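PDB 3WPU: beta-fructofuranosidase from Arthrobacter, which belongs to the levansucrase and invertase family, whose members share a five-bladed beta-propeller fold. Local coordinates for residues A[13-18]-A[381-386]; A[18-23]-A[376-381]; A[25-30]-A[327-332]; A[260-265]-A[308-313]. All coordinates share one frame; numbering follows the deposited sequence.

Interaction 1: residues A[13-18]-A[381-386]; sequences HTQQAY and DYQPLN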
loop_
_atom_site.group_PDB
_atom_site.type_symbol
_atom_site.label_atom_id
_atom_site.label_comp_id
_atom_site.label_asym_id
_atom_site.label_seq_id
_atom_site.Cartn_x
_atom_site.Cartn_y
_atom_site.Cartn_z
ATOM N N HIS A 13 3.536 23.956 -7.447
ATOM C CA HIS A 13 2.318 23.432 -6.835
ATOM C C HIS A 13 2.077 24.222 -5.549
ATOM O O HIS A 13 3.008 24.507 -4.798
ATOM C CB HIS A 13 2.447 21.958 -6.466
ATOM C CG HIS A 13 2.524 21.029 -7.637
ATOM N ND1 HIS A 13 1.411 20.595 -8.320
ATOM C CD2 HIS A 13 3.583 20.395 -8.206
ATOM C CE1 HIS A 13 1.779 19.762 -9.282
ATOM N NE2 HIS A 13 3.087 19.613 -9.219
ATOM N N THR A 14 0.827 24.570 -5.292
ATOM C CA THR A 14 0.511 25.455 -4.176
ATOM C C THR A 14 0.150 24.778 -2.872
ATOM O O THR A 14 0.080 25.445 -1.841
ATOM C CB THR A 14 -0.680 26.353 -4.547
ATOM O OG1 THR A 14 -1.863 25.564 -4.614
ATOM C CG2 THR A 14 -0.460 27.002 -5.898
ATOM N N GLN A 15 -0.127 23.470 -2.922
ATOM C CA GLN A 15 -0.654 22.701 -1.786
ATOM C C GLN A 15 -2.037 23.124 -1.302
ATOM O O GLN A 15 -2.501 22.622 -0.289
ATOM C CB GLN A 15 0.331 22.690 -0.617
ATOM C CG GLN A 15 1.646 21.999 -0.968
ATOM C CD GLN A 15 2.523 21.813 0.240
ATOM O OE1 GLN A 15 2.057 21.382 1.306
ATOM N NE2 GLN A 15 3.806 22.139 0.094
ATOM N N GLN A 16 -2.678 24.042 -2.018
ATOM C CA GLN A 16 -3.974 24.563 -1.564
ATOM C C GLN A 16 -5.016 23.441 -1.512
ATOM O O GLN A 16 -5.070 22.560 -2.397
ATOM C CB GLN A 16 -4.446 25.730 -2.440
ATOM C CG GLN A 16 -4.867 25.390 -3.848
ATOM C CD GLN A 16 -4.971 26.635 -4.719
ATOM O OE1 GLN A 16 -5.949 27.391 -4.611
ATOM N NE2 GLN A 16 -3.961 26.871 -5.567
ATOM N N ALA A 17 -5.816 23.467 -0.460
ATOM C CA ALA A 17 -6.871 22.482 -0.240
ATOM C C ALA A 17 -8.149 22.850 -0.954
ATOM O O ALA A 17 -8.496 24.034 -1.095
ATOM C CB ALA A 17 -7.167 22.351 1.247
ATOM N N TYR A 18 -8.878 21.817 -1.351
ATOM C CA TYR A 18 -10.207 21.934 -1.910
ATOM C C TYR A 18 -11.149 21.038 -1.093
ATOM O O TYR A 18 -10.697 20.248 -0.247
ATOM C CB TYR A 18 -10.193 21.503 -3.376
ATOM C CG TYR A 18 -9.307 22.351 -4.259
ATOM C CD1 TYR A 18 -9.850 23.351 -5.058
ATOM C CD2 TYR A 18 -7.936 22.178 -4.282
ATOM C CE1 TYR A 18 -9.047 24.135 -5.867
ATOM C CE2 TYR A 18 -7.122 22.962 -5.084
ATOM C CZ TYR A 18 -7.684 23.940 -5.873
ATOM O OH TYR A 18 -6.893 24.740 -6.668
ATOM N N ASP A 381 -3.690 20.846 -4.238
ATOM C CA ASP A 381 -2.703 20.906 -5.305
ATOM C C ASP A 381 -1.402 20.337 -4.781
ATOM O O ASP A 381 -0.463 21.056 -4.417
ATOM C CB ASP A 381 -2.521 22.320 -5.865
ATOM C CG ASP A 381 -1.503 22.359 -6.981
ATOM O OD1 ASP A 381 -1.140 21.269 -7.516
ATOM O OD2 ASP A 381 -1.005 23.450 -7.318
ATOM N N TYR A 382 -1.370 19.008 -4.726
ATOM C CA TYR A 382 -0.290 18.271 -4.097
ATOM C C TYR A 382 1.088 18.638 -4.660
ATOM O O TYR A 382 1.253 18.807 -5.875
ATOM C CB TYR A 382 -0.504 16.775 -4.295
ATOM C CG TYR A 382 -1.458 16.118 -3.318
ATOM C CD1 TYR A 382 -2.772 15.796 -3.684
ATOM C CD2 TYR A 382 -1.043 15.806 -2.016
ATOM C CE1 TYR A 382 -3.653 15.208 -2.777
ATOM C CE2 TYR A 382 -1.914 15.197 -1.120
ATOM C CZ TYR A 382 -3.215 14.893 -1.508
ATOM O OH TYR A 382 -4.031 14.285 -0.572
ATOM N N GLN A 383 2.043 18.756 -3.746
ATOM C CA GLN A 383 3.435 18.971 -4.070
ATOM C C GLN A 383 4.120 17.609 -4.038
ATOM O O GLN A 383 4.244 17.032 -2.959
ATOM C CB GLN A 383 4.066 19.845 -3.002
ATOM C CG GLN A 383 5.561 20.029 -3.116
ATOM C CD GLN A 383 5.931 20.638 -4.454
ATOM O OE1 GLN A 383 5.512 21.761 -4.773
ATOM N NE2 GLN A 383 6.635 19.885 -5.276
ATOM N N PRO A 384 4.581 17.117 -5.192
ATOM C CA PRO A 384 5.393 15.893 -5.117
ATOM C C PRO A 384 6.642 16.083 -4.280
ATOM O O PRO A 384 7.280 17.141 -4.332
ATOM C CB PRO A 384 5.751 15.640 -6.579
ATOM C CG PRO A 384 4.672 16.282 -7.372
ATOM C CD PRO A 384 4.418 17.556 -6.584
ATOM N N LEU A 385 6.988 15.082 -3.481
ATOM C CA LEU A 385 8.046 15.231 -2.477
ATOM C C LEU A 385 9.437 15.291 -3.090
ATOM O O LEU A 385 9.647 14.840 -4.240
ATOM C CB LEU A 385 8.004 14.079 -1.459
ATOM C CG LEU A 385 6.722 13.948 -0.645
ATOM C CD1 LEU A 385 6.687 12.591 0.033
ATOM C CD2 LEU A 385 6.578 15.090 0.352
ATOM N N ASN A 386 10.372 15.869 -2.336
ATOM C CA ASN A 386 11.809 15.838 -2.667
ATOM C C ASN A 386 12.148 16.491 -4.016
ATOM O O ASN A 386 12.403 15.828 -5.024
ATOM C CB ASN A 386 12.328 14.391 -2.529
ATOM C CG ASN A 386 12.163 13.878 -1.114
ATOM O OD1 ASN A 386 11.549 12.814 -0.850
ATOM N ND2 ASN A 386 12.653 14.635 -0.203
HETATM O O HOH W 1 6.189 24.021 -6.084
HETATM O O HOH W 2 4.724 23.389 -2.498
#

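Interaction 2: residues A[18-23]-A[376-381]; sequences YAPEDD and DGIRSD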
loop_
_atom_site.group_PDB
_atom_site.type_symbol
_atom_site.label_atom_id
_atom_site.label_comp_id
_atom_site.label_asym_id
_atom_site.label_seq_id
_atom_site.Cartn_x
_atom_site.Cartn_y
_atom_site.Cartn_z
ATOM N N TYR A 18 -8.878 21.817 -1.351
ATOM C CA TYR A 18 -10.207 21.934 -1.910
ATOM C C TYR A 18 -11.149 21.038 -1.093
ATOM O O TYR A 18 -10.697 20.248 -0.247
ATOM C CB TYR A 18 -10.193 21.503 -3.376
ATOM C CG TYR A 18 -9.307 22.351 -4.259
ATOM C CD1 TYR A 18 -9.850 23.351 -5.058
ATOM C CD2 TYR A 18 -7.936 22.178 -4.282
ATOM C CE1 TYR A 18 -9.047 24.135 -5.867
ATOM C CE2 TYR A 18 -7.122 22.962 -5.084
ATOM C CZ TYR A 18 -7.684 23.940 -5.873
ATOM O OH TYR A 18 -6.893 24.740 -6.668
ATOM N N ALA A 19 -12.459 21.197 -1.291
ATOM C CA ALA A 19 -13.436 20.282 -0.693
ATOM C C ALA A 19 -13.242 18.889 -1.256
ATOM O O ALA A 19 -12.927 18.735 -2.438
ATOM C CB ALA A 19 -14.869 20.753 -0.903
ATOM N N PRO A 20 -13.464 17.870 -0.422
ATOM C CA PRO A 20 -13.365 16.499 -0.961
ATOM C C PRO A 20 -14.246 16.267 -2.181
ATOM O O PRO A 20 -13.864 15.522 -3.081
ATOM C CB PRO A 20 -13.787 15.648 0.228
ATOM C CG PRO A 20 -13.221 16.402 1.362
ATOM C CD PRO A 20 -13.610 17.844 1.038
ATOM N N GLU A 21 -15.395 16.960 -2.237
ATOM C CA GLU A 21 -16.360 16.819 -3.338
ATOM C C GLU A 21 -16.071 17.687 -4.576
ATOM O O GLU A 21 -16.760 17.557 -5.578
ATOM C CB GLU A 21 -17.782 17.144 -2.816
ATOM C CG GLU A 21 -18.236 16.255 -1.676
ATOM C CD GLU A 21 -17.698 16.670 -0.295
ATOM O OE1 GLU A 21 -16.927 17.649 -0.174
ATOM O OE2 GLU A 21 -18.013 15.980 0.693
ATOM N N ASP A 22 -15.068 18.571 -4.501
ATOM C CA ASP A 22 -14.666 19.442 -5.603
ATOM C C ASP A 22 -14.003 18.670 -6.732
ATOM O O ASP A 22 -13.629 17.518 -6.558
ATOM C CB ASP A 22 -13.676 20.516 -5.115
ATOM C CG ASP A 22 -14.351 21.622 -4.303
ATOM O OD1 ASP A 22 -15.593 21.774 -4.389
ATOM O OD2 ASP A 22 -13.637 22.368 -3.582
ATOM N N ASP A 23 -13.893 19.309 -7.887
ATOM C CA ASP A 23 -13.418 18.642 -9.099
ATOM C C ASP A 23 -11.925 18.752 -9.355
ATOM O O ASP A 23 -11.417 18.148 -10.310
ATOM C CB ASP A 23 -14.227 19.166 -10.273
ATOM C CG ASP A 23 -15.651 18.783 -10.145
ATOM O OD1 ASP A 23 -16.454 19.591 -9.629
ATOM O OD2 ASP A 23 -15.945 17.634 -10.462
ATOM N N ASP A 376 -2.324 20.502 1.749
ATOM C CA ASP A 376 -3.085 20.962 2.893
ATOM C C ASP A 376 -4.446 20.306 3.106
ATOM O O ASP A 376 -5.151 20.655 4.048
ATOM C CB ASP A 376 -3.263 22.487 2.779
ATOM C CG ASP A 376 -1.968 23.240 3.047
ATOM O OD1 ASP A 376 -1.100 22.728 3.776
ATOM O OD2 ASP A 376 -1.849 24.385 2.572
ATOM N N GLY A 377 -4.825 19.386 2.229
ATOM C CA GLY A 377 -6.088 18.676 2.302
ATOM C C GLY A 377 -5.985 17.381 1.533
ATOM O O GLY A 377 -5.052 17.218 0.713
ATOM N N ILE A 378 -6.922 16.462 1.773
ATOM C CA ILE A 378 -6.923 15.182 1.019
ATOM C C ILE A 378 -7.113 15.423 -0.490
ATOM O O ILE A 378 -6.558 14.686 -1.323
ATOM C CB ILE A 378 -7.923 14.148 1.574
ATOM C CG1 ILE A 378 -9.388 14.656 1.477
ATOM C CG2 ILE A 378 -7.542 13.852 3.019
ATOM C CD1 ILE A 378 -10.377 13.603 1.896
ATOM N N ARG A 379 -7.860 16.470 -0.829
ATOM C CA ARG A 379 -7.871 17.042 -2.170
ATOM C C ARG A 379 -7.134 18.375 -2.112
ATOM O O ARG A 379 -7.590 19.335 -1.482
ATOM C CB ARG A 379 -9.300 17.220 -2.710
ATOM C CG ARG A 379 -9.351 17.718 -4.149
ATOM C CD ARG A 379 -10.735 17.893 -4.749
ATOM N NE ARG A 379 -11.536 16.691 -4.587
ATOM C CZ ARG A 379 -11.396 15.597 -5.331
ATOM N NH1 ARG A 379 -10.551 15.594 -6.338
ATOM N NH2 ARG A 379 -12.151 14.539 -5.075
ATOM N N SER A 380 -5.978 18.425 -2.739
ATOM C CA SER A 380 -5.174 19.625 -2.738
ATOM C C SER A 380 -4.334 19.706 -3.993
ATOM O O SER A 380 -4.234 18.728 -4.726
ATOM C CB SER A 380 -4.323 19.655 -1.465
ATOM O OG SER A 380 -3.373 18.597 -1.444
ATOM N N ASP A 381 -3.690 20.846 -4.238
ATOM C CA ASP A 381 -2.703 20.906 -5.305
ATOM C C ASP A 381 -1.402 20.337 -4.781
ATOM O O ASP A 381 -0.463 21.056 -4.417
ATOM C CB ASP A 381 -2.521 22.320 -5.865
ATOM C CG ASP A 381 -1.503 22.359 -6.981
ATOM O OD1 ASP A 381 -1.140 21.269 -7.516
ATOM O OD2 ASP A 381 -1.005 23.450 -7.318
HETATM O O HOH W 3 -9.788 17.920 0.821
#

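Interaction 3: residues A[25-30]-A[327-332]; sequences TAKWTR and ILSANC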
loop_
_atom_site.group_PDB
_atom_site.type_symbol
_atom_site.label_atom_id
_atom_site.label_comp_id
_atom_site.label_asym_id
_atom_site.label_seq_id
_atom_site.Cartn_x
_atom_site.Cartn_y
_atom_site.Cartn_z
ATOM N N THR A 25 -8.227 18.055 -9.597
ATOM C CA THR A 25 -7.352 16.874 -9.590
ATOM C C THR A 25 -5.920 17.373 -9.747
ATOM O O THR A 25 -5.589 18.049 -10.748
ATOM C CB THR A 25 -7.686 15.935 -10.743
ATOM O OG1 THR A 25 -9.019 15.443 -10.644
ATOM C CG2 THR A 25 -6.729 14.727 -10.761
ATOM N N ALA A 26 -5.076 17.025 -8.776
ATOM C CA ALA A 26 -3.649 17.370 -8.811
ATOM C C ALA A 26 -2.981 16.527 -9.878
ATOM O O ALA A 26 -3.405 15.395 -10.108
ATOM C CB ALA A 26 -2.977 17.098 -7.483
ATOM N N LYS A 27 -1.956 17.095 -10.499
ATOM C CA LYS A 27 -1.160 16.375 -11.503
ATOM C C LYS A 27 0.244 16.139 -11.009
ATOM O O LYS A 27 0.924 17.058 -10.521
ATOM C CB LYS A 27 -1.112 17.179 -12.803
ATOM C CG LYS A 27 -2.480 17.381 -13.438
ATOM C CD LYS A 27 -2.362 18.126 -14.744
ATOM C CE LYS A 27 -3.710 18.361 -15.379
ATOM N NZ LYS A 27 -4.429 19.441 -14.665
ATOM N N TRP A 28 0.706 14.889 -11.149
ATOM C CA TRP A 28 2.125 14.577 -11.059
ATOM C C TRP A 28 2.624 14.748 -12.481
ATOM O O TRP A 28 2.298 13.938 -13.342
ATOM C CB TRP A 28 2.332 13.146 -10.579
ATOM C CG TRP A 28 3.750 12.741 -10.382
ATOM C CD1 TRP A 28 4.817 13.561 -10.161
ATOM C CD2 TRP A 28 4.270 11.396 -10.342
ATOM N NE1 TRP A 28 5.966 12.818 -10.029
ATOM C CE2 TRP A 28 5.638 11.492 -10.076
ATOM C CE3 TRP A 28 3.685 10.129 -10.428
ATOM C CZ2 TRP A 28 6.455 10.372 -9.978
ATOM C CZ3 TRP A 28 4.512 9.021 -10.363
ATOM C CH2 TRP A 28 5.855 9.157 -10.093
ATOM N N THR A 29 3.310 15.857 -12.744
ATOM C CA THR A 29 3.511 16.278 -14.134
ATOM C C THR A 29 4.757 15.644 -14.723
ATOM O O THR A 29 5.585 15.125 -14.000
ATOM C CB THR A 29 3.662 17.796 -14.271
ATOM O OG1 THR A 29 4.892 18.215 -13.665
ATOM C CG2 THR A 29 2.493 18.531 -13.599
ATOM N N ARG A 30 4.929 15.762 -16.044
ATOM C CA ARG A 30 6.174 15.306 -16.681
ATOM C C ARG A 30 7.374 16.129 -16.195
ATOM O O ARG A 30 8.436 15.582 -15.970
ATOM C CB ARG A 30 6.045 15.348 -18.204
ATOM C CG ARG A 30 5.101 14.283 -18.731
ATOM C CD ARG A 30 5.055 14.216 -20.255
ATOM N NE ARG A 30 6.331 13.947 -20.915
ATOM C CZ ARG A 30 6.811 12.738 -21.186
ATOM N NH1 ARG A 30 6.154 11.646 -20.814
ATOM N NH2 ARG A 30 7.969 12.618 -21.818
ATOM N N ILE A 327 -8.105 12.433 -7.094
ATOM C CA ILE A 327 -7.242 13.413 -6.387
ATOM C C ILE A 327 -5.863 13.609 -6.983
ATOM O O ILE A 327 -5.233 14.653 -6.744
ATOM C CB ILE A 327 -7.133 13.154 -4.861
ATOM C CG1 ILE A 327 -6.649 11.723 -4.562
ATOM C CG2 ILE A 327 -8.473 13.401 -4.177
ATOM C CD1 ILE A 327 -6.295 11.485 -3.106
ATOM N N LEU A 328 -5.360 12.619 -7.724
ATOM C CA LEU A 328 -4.075 12.741 -8.403
ATOM C C LEU A 328 -4.149 12.011 -9.743
ATOM O O LEU A 328 -4.774 10.936 -9.841
ATOM C CB LEU A 328 -2.964 12.141 -7.551
ATOM C CG LEU A 328 -1.543 12.259 -8.114
ATOM C CD1 LEU A 328 -0.994 13.663 -7.905
ATOM C CD2 LEU A 328 -0.604 11.195 -7.557
ATOM N N SER A 329 -3.633 12.645 -10.780
ATOM C CA SER A 329 -3.465 11.999 -12.092
ATOM C C SER A 329 -2.022 12.067 -12.485
ATOM O O SER A 329 -1.323 13.032 -12.160
ATOM C CB SER A 329 -4.314 12.654 -13.182
ATOM O OG SER A 329 -4.023 14.046 -13.336
ATOM N N ALA A 330 -1.589 11.023 -13.200
ATOM C CA ALA A 330 -0.257 10.888 -13.732
ATOM C C ALA A 330 -0.286 10.668 -15.261
ATOM O O ALA A 330 0.430 9.801 -15.814
ATOM C CB ALA A 330 0.443 9.732 -13.035
ATOM N N ASN A 331 -1.124 11.447 -15.933
ATOM C CA ASN A 331 -1.305 11.332 -17.384
ATOM C C ASN A 331 -0.016 11.651 -18.110
ATOM O O ASN A 331 0.642 12.660 -17.838
ATOM C CB ASN A 331 -2.440 12.219 -17.895
ATOM C CG ASN A 331 -3.788 11.832 -17.311
ATOM O OD1 ASN A 331 -3.957 10.772 -16.731
ATOM N ND2 ASN A 331 -4.747 12.734 -17.428
ATOM N N CYS A 332 0.370 10.720 -18.974
ATOM C CA CYS A 332 1.663 10.716 -19.650
ATOM C C CYS A 332 2.876 10.658 -18.701
ATOM O O CYS A 332 3.967 11.116 -19.047
ATOM C CB CYS A 332 1.755 11.912 -20.619
ATOM S SG CYS A 332 0.563 11.750 -21.973
HETATM O O HOH W 4 0.580 14.280 -15.397
#

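Interaction 4: residues A[260-265]-A[308-313]; sequences FMVFEG and VGLAKA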
loop_
_atom_site.group_PDB
_atom_site.type_symbol
_atom_site.label_atom_id
_atom_site.label_comp_id
_atom_site.label_asym_id
_atom_site.label_seq_id
_atom_site.Cartn_x
_atom_site.Cartn_y
_atom_site.Cartn_z
ATOM N N PHE A 260 -13.619 8.206 4.162
ATOM C CA PHE A 260 -13.177 8.280 2.778
ATOM C C PHE A 260 -12.362 7.060 2.441
ATOM O O PHE A 260 -12.002 6.293 3.319
ATOM C CB PHE A 260 -12.347 9.529 2.518
ATOM C CG PHE A 260 -13.146 10.794 2.620
ATOM C CD1 PHE A 260 -13.818 11.275 1.511
ATOM C CD2 PHE A 260 -13.215 11.476 3.812
ATOM C CE1 PHE A 260 -14.587 12.435 1.598
ATOM C CE2 PHE A 260 -13.978 12.638 3.901
ATOM C CZ PHE A 260 -14.645 13.104 2.797
ATOM N N MET A 261 -12.130 6.906 1.149
ATOM C CA MET A 261 -11.310 5.817 0.610
ATOM C C MET A 261 -10.508 6.355 -0.554
ATOM O O MET A 261 -11.035 7.078 -1.391
ATOM C CB MET A 261 -12.236 4.698 0.129
ATOM C CG MET A 261 -11.563 3.518 -0.614
ATOM S SD MET A 261 -12.780 2.551 -1.525
ATOM C CE MET A 261 -13.816 1.896 -0.220
ATOM N N VAL A 262 -9.245 5.941 -0.646
ATOM C CA VAL A 262 -8.483 6.100 -1.862
ATOM C C VAL A 262 -8.201 4.736 -2.458
ATOM O O VAL A 262 -8.272 3.704 -1.779
ATOM C CB VAL A 262 -7.170 6.926 -1.697
ATOM C CG1 VAL A 262 -7.501 8.379 -1.355
ATOM C CG2 VAL A 262 -6.262 6.352 -0.644
ATOM N N PHE A 263 -7.972 4.758 -3.758
ATOM C CA PHE A 263 -7.733 3.542 -4.511
ATOM C C PHE A 263 -7.035 3.915 -5.811
ATOM O O PHE A 263 -6.995 5.073 -6.198
ATOM C CB PHE A 263 -9.063 2.823 -4.806
ATOM C CG PHE A 263 -10.091 3.708 -5.445
ATOM C CD1 PHE A 263 -10.162 3.826 -6.821
ATOM C CD2 PHE A 263 -10.954 4.442 -4.671
ATOM C CE1 PHE A 263 -11.062 4.669 -7.421
ATOM C CE2 PHE A 263 -11.865 5.298 -5.270
ATOM C CZ PHE A 263 -11.927 5.401 -6.637
ATOM N N GLU A 264 -6.402 2.927 -6.442
ATOM C CA GLU A 264 -5.841 3.097 -7.763
ATOM C C GLU A 264 -6.885 3.004 -8.862
ATOM O O GLU A 264 -7.688 2.074 -8.887
ATOM C CB GLU A 264 -4.771 2.009 -8.039
ATOM C CG GLU A 264 -4.212 2.122 -9.446
ATOM C CD GLU A 264 -3.193 1.048 -9.786
ATOM O OE1 GLU A 264 -3.027 0.120 -8.992
ATOM O OE2 GLU A 264 -2.590 1.150 -10.878
ATOM N N GLY A 265 -6.841 3.949 -9.790
ATOM C CA GLY A 265 -7.591 3.882 -11.039
ATOM C C GLY A 265 -6.734 4.260 -12.231
ATOM O O GLY A 265 -5.495 4.393 -12.115
ATOM N N VAL A 308 -5.250 8.321 -8.951
ATOM C CA VAL A 308 -5.622 7.935 -7.615
ATOM C C VAL A 308 -7.003 8.501 -7.386
ATOM O O VAL A 308 -7.218 9.709 -7.484
ATOM C CB VAL A 308 -4.652 8.448 -6.514
ATOM C CG1 VAL A 308 -5.200 8.108 -5.151
ATOM C CG2 VAL A 308 -3.274 7.809 -6.713
ATOM N N GLY A 309 -7.921 7.596 -7.081
ATOM C CA GLY A 309 -9.315 7.940 -6.822
ATOM C C GLY A 309 -9.651 8.189 -5.376
ATOM O O GLY A 309 -8.906 7.843 -4.461
ATOM N N LEU A 310 -10.794 8.856 -5.178
ATOM C CA LEU A 310 -11.354 9.139 -3.861
ATOM C C LEU A 310 -12.834 8.724 -3.895
ATOM O O LEU A 310 -13.517 8.876 -4.931
ATOM C CB LEU A 310 -11.260 10.636 -3.542
ATOM C CG LEU A 310 -11.615 11.035 -2.107
ATOM C CD1 LEU A 310 -10.646 10.498 -1.064
ATOM C CD2 LEU A 310 -11.732 12.556 -1.999
ATOM N N ALA A 311 -13.300 8.167 -2.785
ATOM C CA ALA A 311 -14.709 7.844 -2.598
ATOM C C ALA A 311 -15.079 8.189 -1.168
ATOM O O ALA A 311 -14.227 8.265 -0.273
ATOM C CB ALA A 311 -15.008 6.386 -2.892
ATOM N N LYS A 312 -16.369 8.429 -0.969
ATOM C CA LYS A 312 -16.912 8.766 0.328
ATOM C C LYS A 312 -18.052 7.811 0.693
ATOM O O LYS A 312 -18.914 7.512 -0.142
ATOM C CB LYS A 312 -17.422 10.199 0.294
ATOM C CG LYS A 312 -18.015 10.670 1.604
ATOM C CD LYS A 312 -18.551 12.084 1.432
ATOM C CE LYS A 312 -19.144 12.560 2.739
ATOM N NZ LYS A 312 -19.463 14.014 2.725
ATOM N N ALA A 313 -18.041 7.344 1.943
ATOM C CA ALA A 313 -19.077 6.415 2.443
ATOM C C ALA A 313 -20.387 7.184 2.638
ATOM O O ALA A 313 -20.390 8.364 3.071
ATOM C CB ALA A 313 -18.645 5.771 3.742
#

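Interaction 1: residues A[13-18]-A[381-386]
Asp381 ties the irregular residues 13-18 to the chain that leads into strand 383-384. Its backbone N donates to Gln16 O at 2.9 Å, while its own carbonyl takes a more bent bond from Gln15 N. With CG set anti to the backbone N (chi1 -179°), the carboxylate reaches the beginning of the other segment, where its oxygens divide the work. OD1 accepts the nearly straight N-H of His13 ND1 at 2.8 Å, lying in the imidazole plane and being met on its syn side; OD2 receives Thr14 N at 3.0 Å from above the carboxylate plane. Thr14 OG1 in turn accepts from Gln16 N, an ST turn that shapes the chain around this carboxylate.

Tyr382 contributes its carbonyl oxygen, which sits 2.9 Å above one face of the His13 ring, while its phenol turns away to Ile378 O and Ser349. Gln383 lays CB against Gln15 CG and makes its polar link through two waters bound to its OE1: one accepts from His13 N, the other joins His13 O and Gln15 NE2, whose amide partner OE1 is bonded to Lys348 NZ. The Gln383 amide is kept from rotating because NE2 also reaches Pro384 O at 3.0 Å. Pro384 CD then meets the His13 ring obliquely at CD2, 3.4 Å away.

His13 is thus gripped at both nitrogens, ND1 by Asp381 and NE2 by Asp32. Two carboxylates bonded to one imidazole fix the rotation of the ring and would probably favour its protonated form.

Interaction 2: residues A[18-23]-A[376-381]
Arg379 runs out fully extended through its first two torsions, CG anti to the backbone N (chi1 -176°), and then bends at chi3 (-52°), which lays its guanidinium against the type I turn of Ala19 to Asp22. Both NE and NH2 reach Pro20 O, a side-on grip on a single oxygen lying in the guanidinium plane. The NH2 bond is 2.8 Å long; the NE bond, at 3.0 Å, comes to Pro20 O from above its carbonyl plane. NE is also shared, weakly, with Ala19 O at the edge of the group. Asp22 O instead lies over one guanidinium face, 3.0 Å above the plane, and takes no hydrogen bond from it.

The turn has its own braces: Asp22 N donates to Ala19 O, and Asp22 OD2 accepts Ala19 N at 2.8 Å. At the root of the Arg379 side chain the backbones meet where Tyr18 N donates to Arg379 O, also 2.8 Å, and a water links Tyr18 O to Arg379 N. Apolar contacts fill in around these bonds, with Tyr18 CB beside Arg379 CD and the Pro20 ring crossing Ile378 at about a right angle, Pro20 CG 4.0 Å from Ile378 CD1.

Phe24 O and Pro326 O take NH1, and Pro325 O is a further acceptor for NH2, so the buried guanidinium is held mainly by main-chain carbonyls. Asp22 OD2 stays 6.1 Å from Arg379 NE, too far for a salt bridge; the positive charge is probably stabilised by several carbonyl dipoles rather than matched by a carboxylate at contact distance.

Interaction 3: residues A[25-30]-A[327-332]
Ala26 N approaches Ile327 O from well above the carbonyl plane, 56° out of it, at 3.1 Å. This skewed bond falls at a classic beta bulge, where Ile327 and Leu328 both face Val308. Regular parallel pairing follows at once: Ser329 N donates to Ala26 O at 2.8 Å and Trp28 N to Ser329 O at 2.9 Å, each nearly along the C=O axis.

Side chains alternate about this short ladder. Leu328 CD1 lies against Ala26 CB (4.0 Å) and over Trp28 N, while Ser329 OG and Lys27 CG meet on the other face. Thr25 CG2 leans on Ser329 N. Trp28 has CG anti to its own N (chi1 -177°), which carries the indole past Ala330 CB, touched by CE3. Farther on, where the chains have parted, Arg30 bends at chi3 so that NH1 meets Cys332 O at 2.9 Å, in the guanidinium plane; Glu291 pairs with its NE.

Strand 26-27 forms the outer edge of the sheet beside strand 321-331, whose other neighbour is strand 305-313. Helix 278-281 packs on Lys27 and Arg30, helix 293-297 covers Arg30 and Cys332, and the disulfide to Cys276 fastens the end of segment 327-332.

Interaction 4: residues A[260-265]-A[308-313]
Gly309 N donates to Phe263 O at 2.8 Å, and Phe263 N returns a longer bond of 3.3 Å to Gly309 O, approached from above its carbonyl plane. Two residues along, Met261 and Ala311 exchange a second pair, both bonds 2.9 Å. These hydrogen-bonded pairs alternate with the non-hydrogen-bonded pairs Phe260-Lys312, Val262-Leu310 and Glu264-Val308, the regular register of an antiparallel ladder; CA-H...O contacts such as Val262 CA to Gly309 O fill the intervals.

On the face carrying Phe263, the ring is folded back across the neighbouring strand. CG lies between the backbone N and the carbonyl carbon (chi1 52°), and Gly309 CA stands over the ring, 3.9 Å from its centroid and 20° off the normal, a CH-pi contact. The ring thus lies directly against the glycine backbone. Ala311 CB touches the same ring at CE2.

On the opposite face, Val262, Leu310, Val308 and Phe260 make the apolar contacts, beside the chain of Lys312. Val262 CG1 meets Leu310 CD1 at 3.8 Å, and the Val308 CG1 branch reaches Val262 CB. Phe260 and Lys312 run side by side in the same direction, ring CE1 lying 3.8 Å from Lys312 CB, while the ammonium goes on to Glu258 and Glu21.

Both strands are interior to their sheet: 260-266 has 245-250 as its other neighbour, and 305-313 has 321-331. Leu324 and Ile327 of strand 321-331, with Pro340 and Ile342 of strand 340-345, pack on the Val262 face; Tyr233 and Phe244 meet the Phe263 ring.

Overall arrangement
The N-terminal arm passes through interactions 1, 2 and 3 in turn, while its partners come in two groups, 376-386 and 327-332. Interactions 1 and 2 share Tyr18 and Asp381, their centres about 10 Å apart; interaction 3 lies about 11 Å from the first and 14 Å from the second. Interaction 4, about 12 Å from interaction 2, joins adjacent strands of the sheet that interaction 3 extends, and Val308 pairs with the bulge at Ile327 and Leu328. Glu21 to Lys312 bridges interactions 2 and 4. The arm thus adds a parallel edge strand to four antiparallel strands, consistent with a propeller blade, and connects that sheet with the one containing strands 369-375 and 383-384.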